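Local coordinates for tartronic semialdehyde reductase (Salmonella typhimurium, PDB 1YB4), which catalyses the NAD(P)H-dependent reduction of tartronate semialdehyde (2-hydroxy-3-oxopropanoate) to (R)-glycerate, at residues I92-S97 with D167-K172; Y117-V122 with G163-G168. All blocks are in the same frame, centred on the assembly; numbering follows the deposited sequence.

Interaction 1 (I92-S97 with D167-K172)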
ATOM      1  N   ILE A  92     -37.110  18.019  -0.853  1.00 41.15           N
ATOM      2  CA  ILE A  92     -35.780  18.582  -0.973  1.00 39.75           C
ATOM      3  C   ILE A  92     -34.886  17.516  -1.601  1.00 38.31           C
ATOM      4  O   ILE A  92     -34.857  16.366  -1.153  1.00 34.30           O
ATOM      5  CB  ILE A  92     -35.244  18.984   0.417  1.00 41.29           C
ATOM      6  CG1 ILE A  92     -33.863  19.615   0.291  1.00 43.16           C
ATOM      7  CG2 ILE A  92     -35.222  17.789   1.330  1.00 44.86           C
ATOM      8  CD1 ILE A  92     -33.923  21.029  -0.220  1.00 47.76           C
ATOM      9  N   VAL A  93     -34.182  17.893  -2.659  1.00 36.95           N
ATOM     10  CA  VAL A  93     -33.302  16.954  -3.324  1.00 38.92           C
ATOM     11  C   VAL A  93     -31.886  17.509  -3.438  1.00 39.11           C
ATOM     12  O   VAL A  93     -31.630  18.511  -4.113  1.00 37.48           O
ATOM     13  CB  VAL A  93     -33.837  16.567  -4.733  1.00 39.87           C
ATOM     14  CG1 VAL A  93     -35.325  16.287  -4.660  1.00 37.92           C
ATOM     15  CG2 VAL A  93     -33.572  17.655  -5.714  1.00 42.67           C
ATOM     16  N   ASP A  94     -30.969  16.850  -2.740  1.00 39.18           N
ATOM     17  CA  ASP A  94     -29.576  17.246  -2.750  1.00 38.35           C
ATOM     18  C   ASP A  94     -28.883  16.433  -3.815  1.00 37.94           C
ATOM     19  O   ASP A  94     -28.902  15.194  -3.793  1.00 36.76           O
ATOM     20  CB  ASP A  94     -28.924  16.989  -1.393  1.00 36.86           C
ATOM     21  CG  ASP A  94     -27.506  17.498  -1.335  1.00 36.16           C
ATOM     22  OD1 ASP A  94     -27.208  18.485  -2.052  1.00 30.06           O
ATOM     23  OD2 ASP A  94     -26.702  16.920  -0.570  1.00 35.44           O
HETATM   24  N   MSE A  95     -28.277  17.138  -4.758  1.00 36.80           N
HETATM   25  CA  MSE A  95     -27.585  16.479  -5.840  1.00 34.76           C
HETATM   26  C   MSE A  95     -26.079  16.642  -5.732  1.00 34.21           C
HETATM   27  O   MSE A  95     -25.336  16.268  -6.645  1.00 32.80           O
HETATM   28  CB  MSE A  95     -28.124  16.990  -7.171  1.00 36.91           C
HETATM   29  CG  MSE A  95     -29.587  16.605  -7.356  1.00 35.44           C
HETATM   30 SE   MSE A  95     -30.333  17.013  -9.087  1.00 44.26          SE
HETATM   31  CE  MSE A  95     -29.744  15.448 -10.081  1.00 34.57           C
ATOM     32  N   SER A  96     -25.642  17.175  -4.591  1.00 32.03           N
ATOM     33  CA  SER A  96     -24.223  17.359  -4.309  1.00 32.27           C
ATOM     34  C   SER A  96     -23.644  15.998  -3.950  1.00 32.00           C
ATOM     35  O   SER A  96     -24.386  15.070  -3.625  1.00 32.36           O
ATOM     36  CB  SER A  96     -24.008  18.270  -3.096  1.00 32.23           C
ATOM     37  OG  SER A  96     -24.758  19.467  -3.159  1.00 35.19           O
ATOM     38  N   SER A  97     -22.324  15.875  -4.019  1.00 30.74           N
ATOM     39  CA  SER A  97     -21.668  14.635  -3.619  1.00 30.11           C
ATOM     40  C   SER A  97     -21.072  14.945  -2.253  1.00 29.70           C
ATOM     41  O   SER A  97     -20.035  15.605  -2.141  1.00 29.29           O
ATOM     42  CB  SER A  97     -20.559  14.235  -4.597  1.00 27.34           C
ATOM     43  OG  SER A  97     -21.101  13.810  -5.825  1.00 26.92           O
ATOM     44  N   ASP A 167     -28.144   5.971   0.424  1.00 34.05           N
ATOM     45  CA  ASP A 167     -27.648   5.007  -0.554  1.00 33.49           C
ATOM     46  C   ASP A 167     -27.267   5.697  -1.850  1.00 30.82           C
ATOM     47  O   ASP A 167     -26.518   5.150  -2.656  1.00 29.06           O
ATOM     48  CB  ASP A 167     -28.703   3.937  -0.841  1.00 33.78           C
ATOM     49  CG  ASP A 167     -28.919   2.999   0.335  1.00 37.61           C
ATOM     50  OD1 ASP A 167     -28.366   3.264   1.431  1.00 37.14           O
ATOM     51  OD2 ASP A 167     -29.655   2.000   0.162  1.00 38.95           O
ATOM     52  N   GLY A 168     -27.800   6.893  -2.056  1.00 30.60           N
ATOM     53  CA  GLY A 168     -27.476   7.632  -3.262  1.00 28.69           C
ATOM     54  C   GLY A 168     -26.027   8.045  -3.153  1.00 28.81           C
ATOM     55  O   GLY A 168     -25.219   7.807  -4.054  1.00 30.85           O
ATOM     56  N   GLN A 169     -25.695   8.653  -2.022  1.00 25.36           N
ATOM     57  CA  GLN A 169     -24.342   9.101  -1.776  1.00 25.97           C
ATOM     58  C   GLN A 169     -23.406   7.901  -1.738  1.00 27.42           C
ATOM     59  O   GLN A 169     -22.322   7.911  -2.325  1.00 24.86           O
ATOM     60  CB  GLN A 169     -24.278   9.847  -0.448  1.00 25.96           C
ATOM     61  CG  GLN A 169     -25.126  11.124  -0.395  1.00 26.73           C
ATOM     62  CD  GLN A 169     -24.747  12.118  -1.475  1.00 29.46           C
ATOM     63  OE1 GLN A 169     -23.743  11.940  -2.171  1.00 32.56           O
ATOM     64  NE2 GLN A 169     -25.546  13.174  -1.623  1.00 26.75           N
ATOM     65  N   THR A 170     -23.834   6.852  -1.057  1.00 27.50           N
ATOM     66  CA  THR A 170     -22.994   5.687  -0.955  1.00 27.17           C
ATOM     67  C   THR A 170     -22.701   5.122  -2.336  1.00 30.99           C
ATOM     68  O   THR A 170     -21.602   4.596  -2.583  1.00 32.69           O
ATOM     69  CB  THR A 170     -23.646   4.618  -0.087  1.00 25.83           C
ATOM     70  OG1 THR A 170     -23.749   5.099   1.260  1.00 22.48           O
ATOM     71  CG2 THR A 170     -22.824   3.320  -0.139  1.00 19.65           C
ATOM     72  N   CYS A 171     -23.667   5.252  -3.243  1.00 29.36           N
ATOM     73  CA  CYS A 171     -23.503   4.730  -4.596  1.00 27.79           C
ATOM     74  C   CYS A 171     -22.474   5.554  -5.369  1.00 27.77           C
ATOM     75  O   CYS A 171     -21.650   5.015  -6.105  1.00 27.86           O
ATOM     76  CB  CYS A 171     -24.841   4.740  -5.324  1.00 25.86           C
ATOM     77  SG  CYS A 171     -24.833   3.811  -6.868  1.00 28.11           S
ATOM     78  N   LYS A 172     -22.518   6.869  -5.198  1.00 29.21           N
ATOM     79  CA  LYS A 172     -21.565   7.731  -5.877  1.00 26.48           C
ATOM     80  C   LYS A 172     -20.141   7.427  -5.390  1.00 27.80           C
ATOM     81  O   LYS A 172     -19.232   7.289  -6.201  1.00 28.97           O
ATOM     82  CB  LYS A 172     -21.902   9.202  -5.617  1.00 23.54           C
ATOM     83  CG  LYS A 172     -20.902  10.200  -6.204  1.00 19.54           C
ATOM     84  CD  LYS A 172     -20.829  10.096  -7.714  1.00 18.73           C
ATOM     85  CE  LYS A 172     -19.837  11.095  -8.285  1.00 19.05           C
ATOM     86  NZ  LYS A 172     -20.127  12.477  -7.796  1.00 14.38           N
TER
HETATM   87  O   HOH W   1     -27.600  14.220   0.670  1.00 27.86           O
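Gln-169 is the first residue of 167-172 to meet 92-97. Its chain bends at chi2 (-58°), and this turns the amide toward the loop that follows strand 90-94. Gln-169 NE2 gives a nearly straight hydrogen bond to Ser-96 O at 3.0 Å. The acceptor lies in the plane of the amide, while the donor is tilted 26° from the carbonyl plane. Gln-169 OE1 lies 3.7 Å from Ser-97 CA and takes a weak bond from Ile-98 N. Asp-94 OD2 is 4.1 Å from Gln-169 NE2, and a water joins the two: it donates to OD2 at 3.1 Å and accepts from NE2. Asp-94 OD1 faces its own loop and takes a weak bond from Ser-96 N. The loop leaves the C-terminal end of a parallel strand in the Rossmann-type domain, where such dinucleotide-binding folds place their cofactor and active site. Helix 167-195 starts beside it and leads toward the helical C-terminal domain. One turn further on, Lys-172 has CG anti to its backbone N (176°) and bends at chi2 and chi4. Lys-172 NZ reaches Ser-97 OG and donates to it at 2.6 Å. Lys-172, a predicted active-site residue, also donates from NZ to Val-122 O.

Interaction 2 (Y117-V122 with G163-G168); sequences YLDAPV and GGNGDG
In Asp-119, CG sits between the backbone N and the carbonyl carbon (chi1 50°), which points the carboxylate at Asn-165 and the turn before helix 167-195. Asn-165 has chi1 near -84°, which brings its amide across to residues 117-119 of strand 115-123. There ND2 bonds to two oxygens. Tyr-117 O takes one N-H of Asn-165 ND2 at 2.7 Å from above its carbonyl plane, and Asp-119 OD1 takes the other at 3.1 Å. Both acceptors lie close to the amide plane, so the two bonds fix the rotation of the amide about chi2. Asn-165 ND2 is also 3.6 Å from Tyr-117 CD2, at the edge of the ring, and ring and amide stand almost perpendicular (87°). A water accepts from Tyr-117 N and lies 2.7 Å from Asn-165 OD1.

Asp-119 OD1 has a second donor. Gly-166 N meets Asp-119 OD1 at 2.8 Å from above the carboxylate plane. Asp-119 OD2 takes a weak bond from Gly-168 N at 2.9 Å and a further one from Gln-169 N. Gly-166 is the N-cap residue of the helix and lies within a type II turn from Gly-164 to Asp-167. The carboxylate thus binds amides at the start of the helix, and the helix dipole would probably help to stabilise its negative charge. Gly-168 packs closely here, with its O 3.0 Å from Pro-121 CG.

The contact ties strand 115-123 of the Rossmann-type sheet to the N-terminus of helix 167-195. Helix 100-111 borders it, through Thr-103 and Ala-107. On the other face of the strand, Leu-118 packs on helix 142-155, and strands 90-94 and 134-139 flank strand 115-123 in the sheet.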
ATOM      1  N   TYR A 117     -36.964  13.822   1.371  1.00 40.78           N
ATOM      2  CA  TYR A 117     -35.570  14.060   1.015  1.00 37.42           C
ATOM      3  C   TYR A 117     -35.056  12.993   0.068  1.00 37.58           C
ATOM      4  O   TYR A 117     -35.246  11.797   0.290  1.00 36.40           O
ATOM      5  CB  TYR A 117     -34.714  14.048   2.287  1.00 39.06           C
ATOM      6  CG  TYR A 117     -33.273  14.496   2.128  1.00 37.57           C
ATOM      7  CD1 TYR A 117     -32.836  15.699   2.689  1.00 38.16           C
ATOM      8  CD2 TYR A 117     -32.342  13.715   1.438  1.00 34.64           C
ATOM      9  CE1 TYR A 117     -31.508  16.119   2.576  1.00 36.91           C
ATOM     10  CE2 TYR A 117     -31.014  14.128   1.314  1.00 37.09           C
ATOM     11  CZ  TYR A 117     -30.607  15.328   1.886  1.00 37.90           C
ATOM     12  OH  TYR A 117     -29.298  15.737   1.778  1.00 40.66           O
ATOM     13  N   LEU A 118     -34.422  13.436  -1.005  1.00 37.70           N
ATOM     14  CA  LEU A 118     -33.826  12.514  -1.952  1.00 38.02           C
ATOM     15  C   LEU A 118     -32.376  12.938  -2.064  1.00 37.57           C
ATOM     16  O   LEU A 118     -32.105  14.111  -2.317  1.00 40.23           O
ATOM     17  CB  LEU A 118     -34.452  12.620  -3.348  1.00 35.26           C
ATOM     18  CG  LEU A 118     -35.856  12.131  -3.698  1.00 35.50           C
ATOM     19  CD1 LEU A 118     -36.018  12.205  -5.218  1.00 26.16           C
ATOM     20  CD2 LEU A 118     -36.079  10.706  -3.191  1.00 32.02           C
ATOM     21  N   ASP A 119     -31.441  12.023  -1.832  1.00 34.26           N
ATOM     22  CA  ASP A 119     -30.044  12.378  -2.020  1.00 32.45           C
ATOM     23  C   ASP A 119     -29.764  11.744  -3.368  1.00 32.03           C
ATOM     24  O   ASP A 119     -29.876  10.533  -3.538  1.00 33.59           O
ATOM     25  CB  ASP A 119     -29.129  11.805  -0.925  1.00 32.32           C
ATOM     26  CG  ASP A 119     -29.328  10.313  -0.689  1.00 33.02           C
ATOM     27  OD1 ASP A 119     -30.374   9.917  -0.137  1.00 31.73           O
ATOM     28  OD2 ASP A 119     -28.425   9.532  -1.045  1.00 34.38           O
ATOM     29  N   ALA A 120     -29.458  12.576  -4.349  1.00 30.91           N
ATOM     30  CA  ALA A 120     -29.202  12.064  -5.677  1.00 32.44           C
ATOM     31  C   ALA A 120     -27.906  12.618  -6.272  1.00 34.22           C
ATOM     32  O   ALA A 120     -27.928  13.439  -7.204  1.00 33.66           O
ATOM     33  CB  ALA A 120     -30.387  12.376  -6.591  1.00 29.75           C
ATOM     34  N   PRO A 121     -26.756  12.194  -5.719  1.00 33.49           N
ATOM     35  CA  PRO A 121     -25.472  12.664  -6.241  1.00 31.29           C
ATOM     36  C   PRO A 121     -25.436  12.400  -7.744  1.00 31.23           C
ATOM     37  O   PRO A 121     -26.142  11.513  -8.242  1.00 28.51           O
ATOM     38  CB  PRO A 121     -24.451  11.821  -5.474  1.00 32.35           C
ATOM     39  CG  PRO A 121     -25.244  10.607  -5.008  1.00 33.61           C
ATOM     40  CD  PRO A 121     -26.561  11.220  -4.631  1.00 33.40           C
ATOM     41  N   VAL A 122     -24.623  13.164  -8.468  1.00 29.43           N
ATOM     42  CA  VAL A 122     -24.541  12.992  -9.909  1.00 31.77           C
ATOM     43  C   VAL A 122     -23.108  12.822 -10.400  1.00 33.86           C
ATOM     44  O   VAL A 122     -22.157  13.182  -9.714  1.00 35.31           O
ATOM     45  CB  VAL A 122     -25.169  14.205 -10.630  1.00 30.06           C
ATOM     46  CG1 VAL A 122     -24.433  15.463 -10.267  1.00 30.69           C
ATOM     47  CG2 VAL A 122     -25.111  14.006 -12.110  1.00 33.83           C
ATOM     48  N   GLY A 163     -31.657   2.990  -3.344  1.00 30.15           N
ATOM     49  CA  GLY A 163     -32.224   2.503  -2.101  1.00 27.79           C
ATOM     50  C   GLY A 163     -32.745   3.670  -1.291  1.00 29.10           C
ATOM     51  O   GLY A 163     -33.158   4.685  -1.850  1.00 29.96           O
ATOM     52  N   GLY A 164     -32.718   3.532   0.031  1.00 31.20           N
ATOM     53  CA  GLY A 164     -33.194   4.586   0.898  1.00 31.05           C
ATOM     54  C   GLY A 164     -32.178   5.693   1.066  1.00 33.89           C
ATOM     55  O   GLY A 164     -31.044   5.569   0.604  1.00 36.70           O
ATOM     56  N   ASN A 165     -32.591   6.769   1.734  1.00 33.73           N
ATOM     57  CA  ASN A 165     -31.747   7.939   1.985  1.00 35.73           C
ATOM     58  C   ASN A 165     -30.340   7.611   2.458  1.00 35.38           C
ATOM     59  O   ASN A 165     -30.153   6.987   3.503  1.00 34.76           O
ATOM     60  CB  ASN A 165     -32.431   8.861   2.999  1.00 35.91           C
ATOM     61  CG  ASN A 165     -33.442   9.798   2.344  1.00 41.45           C
ATOM     62  OD1 ASN A 165     -34.462  10.145   2.942  1.00 43.58           O
ATOM     63  ND2 ASN A 165     -33.154  10.224   1.110  1.00 42.90           N
ATOM     64  N   GLY A 166     -29.354   8.050   1.681  1.00 36.25           N
ATOM     65  CA  GLY A 166     -27.965   7.792   2.009  1.00 34.87           C
ATOM     66  C   GLY A 166     -27.330   6.843   1.008  1.00 34.84           C
ATOM     67  O   GLY A 166     -26.124   6.897   0.758  1.00 36.06           O
ATOM     68  N   ASP A 167     -28.144   5.971   0.424  1.00 34.05           N
ATOM     69  CA  ASP A 167     -27.648   5.007  -0.554  1.00 33.49           C
ATOM     70  C   ASP A 167     -27.267   5.697  -1.850  1.00 30.82           C
ATOM     71  O   ASP A 167     -26.518   5.150  -2.656  1.00 29.06           O
ATOM     72  CB  ASP A 167     -28.703   3.937  -0.841  1.00 33.78           C
ATOM     73  CG  ASP A 167     -28.919   2.999   0.335  1.00 37.61           C
ATOM     74  OD1 ASP A 167     -28.366   3.264   1.431  1.00 37.14           O
ATOM     75  OD2 ASP A 167     -29.655   2.000   0.162  1.00 38.95           O
ATOM     76  N   GLY A 168     -27.800   6.893  -2.056  1.00 30.60           N
ATOM     77  CA  GLY A 168     -27.476   7.632  -3.262  1.00 28.69           C
ATOM     78  C   GLY A 168     -26.027   8.045  -3.153  1.00 28.81           C
ATOM     79  O   GLY A 168     -25.219   7.807  -4.054  1.00 30.85           O
TER
HETATM   80  O   HOH W   2     -36.900  11.218   2.768  1.00 24.92           O

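The two contacts lie side by side, with centres about 4 Å apart. Strands 90-94 and 115-123 are neighbours in one mixed sheet, and both contacts end on the first turns of helix 167-195. Along the chain, 92-97 comes first, then 117-122, then 163-172, where the two second segments overlap at Asp-167 and Gly-168. The contacts also touch directly: Ala-120 N lies 2.7 Å from Asp-94 O, a probable backbone hydrogen bond. Together they attach the start of the long helix to two adjacent strands of the nucleotide-binding domain. Interaction 2 holds its N-terminus. Interaction 1 follows directly, at Gln-169 and Lys-172, the predicted active-site lysine.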